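PDB 2WY3: protein UL16 from Human herpesvirus 5 strain ad169, which helps the virus evade natural killer cells by sequestering ULBP1 and ULBP2 inside the cell, away from the host receptor KLRK1. Local coordinates for residues E47-H57 and N106-C117. Numbering follows the deposited sequence. Where two conformers were deposited one is given.
With NAG (2-acetamido-2-deoxy-beta-D-glucopyranose), chain M.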
loop_
_atom_site.group_PDB
_atom_site.type_symbol
_atom_site.label_atom_id
_atom_site.label_comp_id
_atom_site.label_asym_id
_atom_site.label_seq_id
_atom_site.Cartn_x
_atom_site.Cartn_y
_atom_site.Cartn_z
ATOM N N GLU B 47 4.185 20.203 -8.380
ATOM C CA GLU B 47 5.439 19.597 -7.944
ATOM C C GLU B 47 5.762 18.295 -8.670
ATOM O O GLU B 47 4.959 17.351 -8.685
ATOM C CB GLU B 47 5.456 19.361 -6.431
ATOM C CG GLU B 47 6.842 18.928 -5.932
ATOM C CD GLU B 47 6.900 18.742 -4.427
ATOM O OE1 GLU B 47 5.863 18.949 -3.768
ATOM O OE2 GLU B 47 7.985 18.381 -3.912
ATOM N N ILE B 48 6.952 18.247 -9.255
ATOM C CA ILE B 48 7.453 17.042 -9.883
ATOM C C ILE B 48 8.273 16.244 -8.887
ATOM O O ILE B 48 9.272 16.742 -8.341
ATOM C CB ILE B 48 8.315 17.369 -11.120
ATOM C CG1 ILE B 48 7.474 18.158 -12.127
ATOM C CG2 ILE B 48 8.872 16.092 -11.716
ATOM C CD1 ILE B 48 8.280 18.788 -13.253
ATOM N N ILE B 49 7.825 15.017 -8.631
ATOM C CA ILE B 49 8.547 14.076 -7.784
ATOM C C ILE B 49 8.783 12.794 -8.593
ATOM O O ILE B 49 8.262 12.652 -9.700
ATOM C CB ILE B 49 7.764 13.788 -6.488
ATOM C CG1 ILE B 49 6.331 13.323 -6.798
ATOM C CG2 ILE B 49 7.716 15.046 -5.626
ATOM C CD1 ILE B 49 5.571 12.870 -5.554
ATOM N N GLY B 50 9.579 11.867 -8.084
ATOM C CA GLY B 50 9.818 10.670 -8.867
ATOM C C GLY B 50 10.805 9.712 -8.260
ATOM O O GLY B 50 11.281 9.910 -7.133
ATOM N N VAL B 51 11.155 8.695 -9.040
ATOM C CA VAL B 51 11.995 7.610 -8.550
ATOM C C VAL B 51 13.082 7.304 -9.577
ATOM O O VAL B 51 12.786 7.077 -10.747
ATOM C CB VAL B 51 11.171 6.326 -8.316
ATOM C CG1 VAL B 51 12.044 5.249 -7.713
ATOM C CG2 VAL B 51 9.970 6.611 -7.404
ATOM N N ALA B 52 14.335 7.319 -9.125
ATOM C CA ALA B 52 15.469 6.949 -9.965
ATOM C C ALA B 52 15.865 5.506 -9.690
ATOM O O ALA B 52 15.893 5.077 -8.536
ATOM C CB ALA B 52 16.661 7.880 -9.675
ATOM N N PHE B 53 16.180 4.765 -10.750
ATOM C CA PHE B 53 16.640 3.385 -10.630
ATOM C C PHE B 53 18.052 3.245 -11.199
ATOM O O PHE B 53 18.266 3.438 -12.406
ATOM C CB PHE B 53 15.697 2.429 -11.383
ATOM C CG PHE B 53 16.277 1.044 -11.596
ATOM C CD1 PHE B 53 16.812 0.331 -10.539
ATOM C CD2 PHE B 53 16.288 0.467 -12.861
ATOM C CE1 PHE B 53 17.356 -0.939 -10.723
ATOM C CE2 PHE B 53 16.822 -0.807 -13.059
ATOM C CZ PHE B 53 17.363 -1.510 -11.990
ATOM N N THR B 54 19.009 2.900 -10.346
ATOM C CA THR B 54 20.392 2.703 -10.800
ATOM C C THR B 54 20.682 1.200 -10.805
ATOM O O THR B 54 20.578 0.546 -9.773
ATOM C CB THR B 54 21.386 3.445 -9.858
ATOM O OG1 THR B 54 21.111 4.859 -9.866
ATOM C CG2 THR B 54 22.828 3.212 -10.297
ATOM N N TRP B 55 21.041 0.645 -11.960
ATOM C CA TRP B 55 21.235 -0.806 -12.092
ATOM C C TRP B 55 22.396 -1.301 -11.226
ATOM O O TRP B 55 23.450 -0.674 -11.190
ATOM C CB TRP B 55 21.545 -1.131 -13.559
ATOM C CG TRP B 55 21.492 -2.583 -13.896
ATOM C CD1 TRP B 55 20.688 -3.544 -13.332
ATOM C CD2 TRP B 55 22.253 -3.235 -14.911
ATOM N NE1 TRP B 55 20.916 -4.770 -13.951
ATOM C CE2 TRP B 55 21.876 -4.599 -14.917
ATOM C CE3 TRP B 55 23.213 -2.795 -15.831
ATOM C CZ2 TRP B 55 22.439 -5.526 -15.802
ATOM C CZ3 TRP B 55 23.777 -3.721 -16.702
ATOM C CH2 TRP B 55 23.381 -5.069 -16.684
ATOM N N GLN B 56 22.208 -2.426 -10.535
ATOM C CA GLN B 56 23.271 -2.942 -9.669
ATOM C C GLN B 56 24.571 -3.130 -10.434
ATOM O O GLN B 56 25.654 -2.934 -9.885
ATOM C CB GLN B 56 22.884 -4.288 -9.041
ATOM C CG GLN B 56 23.926 -4.812 -8.039
ATOM C CD GLN B 56 23.520 -6.130 -7.392
ATOM O OE1 GLN B 56 22.440 -6.642 -7.645
ATOM N NE2 GLN B 56 24.387 -6.674 -6.541
ATOM N N HIS B 57 24.455 -3.514 -11.703
ATOM C CA HIS B 57 25.619 -3.987 -12.462
ATOM C C HIS B 57 26.303 -2.914 -13.291
ATOM O O HIS B 57 27.341 -3.164 -13.913
ATOM C CB HIS B 57 25.219 -5.165 -13.352
ATOM C CG HIS B 57 24.689 -6.330 -12.581
ATOM N ND1 HIS B 57 25.465 -7.045 -11.695
ATOM C CD2 HIS B 57 23.461 -6.901 -12.554
ATOM C CE1 HIS B 57 24.738 -8.010 -11.158
ATOM N NE2 HIS B 57 23.518 -7.941 -11.657
ATOM N N ASN B 106 17.639 -10.090 -12.879
ATOM C CA ASN B 106 18.964 -9.533 -13.127
ATOM C C ASN B 106 18.928 -8.131 -13.753
ATOM O O ASN B 106 19.947 -7.462 -13.816
ATOM C CB ASN B 106 19.818 -10.497 -13.974
ATOM C CG ASN B 106 19.046 -11.126 -15.140
ATOM O OD1 ASN B 106 18.155 -10.498 -15.734
ATOM N ND2 ASN B 106 19.432 -12.362 -15.499
ATOM N N LEU B 107 17.759 -7.688 -14.208
ATOM C CA LEU B 107 17.646 -6.366 -14.836
ATOM C C LEU B 107 16.942 -5.336 -13.956
ATOM O O LEU B 107 16.847 -4.164 -14.316
ATOM C CB LEU B 107 16.936 -6.478 -16.205
ATOM C CG LEU B 107 17.728 -7.252 -17.257
ATOM C CD1 LEU B 107 16.968 -7.337 -18.578
ATOM C CD2 LEU B 107 19.099 -6.592 -17.473
ATOM N N THR B 108 16.445 -5.754 -12.798
ATOM C CA THR B 108 15.784 -4.792 -11.909
ATOM C C THR B 108 16.466 -4.680 -10.545
ATOM O O THR B 108 16.042 -3.876 -9.707
ATOM C CB THR B 108 14.274 -5.111 -11.697
ATOM O OG1 THR B 108 14.133 -6.407 -11.100
ATOM C CG2 THR B 108 13.512 -5.070 -13.037
ATOM N N VAL B 109 17.501 -5.489 -10.310
ATOM C CA VAL B 109 18.299 -5.340 -9.092
ATOM C C VAL B 109 19.073 -4.020 -9.149
ATOM O O VAL B 109 19.473 -3.562 -10.224
ATOM C CB VAL B 109 19.288 -6.526 -8.870
ATOM C CG1 VAL B 109 18.537 -7.775 -8.371
ATOM C CG2 VAL B 109 20.084 -6.821 -10.143
ATOM N N GLY B 110 19.262 -3.390 -7.995
ATOM C CA GLY B 110 19.942 -2.111 -7.972
ATOM C C GLY B 110 19.420 -1.215 -6.869
ATOM O O GLY B 110 19.086 -1.699 -5.791
ATOM N N ARG B 111 19.387 0.083 -7.144
ATOM C CA ARG B 111 19.094 1.096 -6.115
ATOM C C ARG B 111 17.952 1.965 -6.595
ATOM O O ARG B 111 18.035 2.528 -7.691
ATOM C CB ARG B 111 20.342 1.962 -5.927
ATOM C CG ARG B 111 20.374 2.837 -4.672
ATOM C CD ARG B 111 21.665 3.672 -4.637
ATOM N NE ARG B 111 21.525 4.885 -5.433
ATOM C CZ ARG B 111 22.362 5.272 -6.387
ATOM N NH1 ARG B 111 23.443 4.547 -6.679
ATOM N NH2 ARG B 111 22.112 6.396 -7.045
ATOM N N TYR B 112 16.890 2.076 -5.790
ATOM C CA TYR B 112 15.727 2.903 -6.127
ATOM C C TYR B 112 15.696 4.090 -5.174
ATOM O O TYR B 112 15.552 3.902 -3.964
ATOM C CB TYR B 112 14.414 2.094 -6.022
ATOM C CG TYR B 112 14.329 1.013 -7.093
ATOM C CD1 TYR B 112 13.599 1.225 -8.261
ATOM C CD2 TYR B 112 15.009 -0.197 -6.948
ATOM C CE1 TYR B 112 13.534 0.248 -9.257
ATOM C CE2 TYR B 112 14.947 -1.182 -7.947
ATOM C CZ TYR B 112 14.215 -0.945 -9.090
ATOM O OH TYR B 112 14.164 -1.914 -10.081
ATOM N N ASP B 113 15.849 5.293 -5.720
ATOM C CA ASP B 113 15.935 6.515 -4.917
ATOM C C ASP B 113 14.678 7.354 -5.136
ATOM O O ASP B 113 14.438 7.822 -6.249
ATOM C CB ASP B 113 17.165 7.348 -5.316
ATOM C CG ASP B 113 18.483 6.703 -4.889
ATOM O OD1 ASP B 113 18.533 6.127 -3.788
ATOM O OD2 ASP B 113 19.472 6.764 -5.647
ATOM N N CYS B 114 13.888 7.547 -4.084
ATOM C CA CYS B 114 12.719 8.425 -4.172
ATOM C C CYS B 114 13.160 9.856 -3.974
ATOM O O CYS B 114 13.729 10.202 -2.938
ATOM C CB CYS B 114 11.681 8.051 -3.129
ATOM S SG CYS B 114 10.940 6.444 -3.558
ATOM N N LEU B 115 12.874 10.691 -4.975
ATOM C CA LEU B 115 13.495 11.997 -5.102
ATOM C C LEU B 115 12.529 13.099 -4.755
ATOM O O LEU B 115 11.333 12.968 -4.992
ATOM C CB LEU B 115 13.923 12.231 -6.558
ATOM C CG LEU B 115 14.840 11.185 -7.196
ATOM C CD1 LEU B 115 15.202 11.628 -8.620
ATOM C CD2 LEU B 115 16.085 11.003 -6.350
ATOM N N ARG B 116 13.068 14.184 -4.212
ATOM C CA ARG B 116 12.315 15.424 -4.015
ATOM C C ARG B 116 13.263 16.604 -4.037
ATOM O O ARG B 116 14.384 16.515 -3.547
ATOM C CB ARG B 116 11.581 15.429 -2.669
ATOM C CG ARG B 116 10.433 16.450 -2.624
ATOM C CD ARG B 116 9.580 16.319 -1.365
ATOM N NE ARG B 116 8.327 17.068 -1.545
ATOM C CZ ARG B 116 7.300 17.030 -0.708
ATOM N NH1 ARG B 116 7.362 16.283 0.391
ATOM N NH2 ARG B 116 6.215 17.742 -0.970
ATOM N N CYS B 117 12.776 17.729 -4.539
ATOM C CA CYS B 117 13.554 18.960 -4.544
ATOM C C CYS B 117 13.215 19.802 -3.317
ATOM O O CYS B 117 12.049 20.079 -3.060
ATOM C CB CYS B 117 13.256 19.741 -5.822
ATOM S SG CYS B 117 14.258 21.216 -6.051
HETATM C C1 NAG M . 18.641 -12.975 -16.551
HETATM C C2 NAG M . 19.384 -14.215 -17.071
HETATM C C3 NAG M . 18.544 -15.023 -18.058
HETATM C C4 NAG M . 17.165 -15.303 -17.478
HETATM C C5 NAG M . 16.537 -13.996 -16.994
HETATM C C6 NAG M . 15.179 -14.209 -16.331
HETATM C C7 NAG M . 21.759 -13.777 -17.022
HETATM C C8 NAG M . 23.017 -13.521 -17.802
HETATM N N2 NAG M . 20.632 -13.862 -17.721
HETATM O O3 NAG M . 19.210 -16.239 -18.336
HETATM O O4 NAG M . 16.359 -15.915 -18.469
HETATM O O5 NAG M . 17.382 -13.365 -16.045
HETATM O O6 NAG M . 14.611 -12.940 -16.065
HETATM O O7 NAG M . 21.790 -13.874 -15.796
HETATM O O HOH W 1 10.112 17.757 -5.670
HETATM O O HOH W 2 19.023 5.378 -8.112
HETATM O O HOH W 3 22.568 7.113 -9.819
#
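F53 and Y112, a non-hydrogen-bonded pair on neighbouring antiparallel strands, lie side by side in an offset stack, with ring centroids 4.5 Å apart and planes 16° from parallel. They illustrate how successive residues of such strands face opposite sides of the sheet, here an aromatic and disulfide face and one that is polar and hydrated around R111. F53 CG stands anti to the backbone N (chi1 166°), which lays the ring alongside Y112, with CD1 over it, 3.2 Å from CZ, while the Y112 hydroxyl sits above the rim of F53. That hydroxyl donates to T108 O in the carbonyl plane, fixing the tyrosine; R102 hydrogen-bonds to it and makes a cation-pi contact with F53. V51 CG2 continues this face against C114 SG. On the opposite face, T54 lies over the guanidinium of R111, whose bent chain turns NE and NH2 side-on to D113 OD2; one water joins T54 OG1 and D113 OD2.

Polar contacts close both ends. R116 grips E47 in a nearly coplanar, bidentate salt bridge, NE to OE2 at 2.7 Å. W55 NE1 donates within the indole plane to N106 O, backbone carbonyl of the asparagine whose ND2 carries an N-linked sugar. Between them, paired backbone bonds join strands 49-55 and 110-118 centrally in the larger sheet of an immunoglobulin-like beta-sandwich, with Y112 packed on strand 34-41 and the C38–C114 disulfide bridging the two sheets.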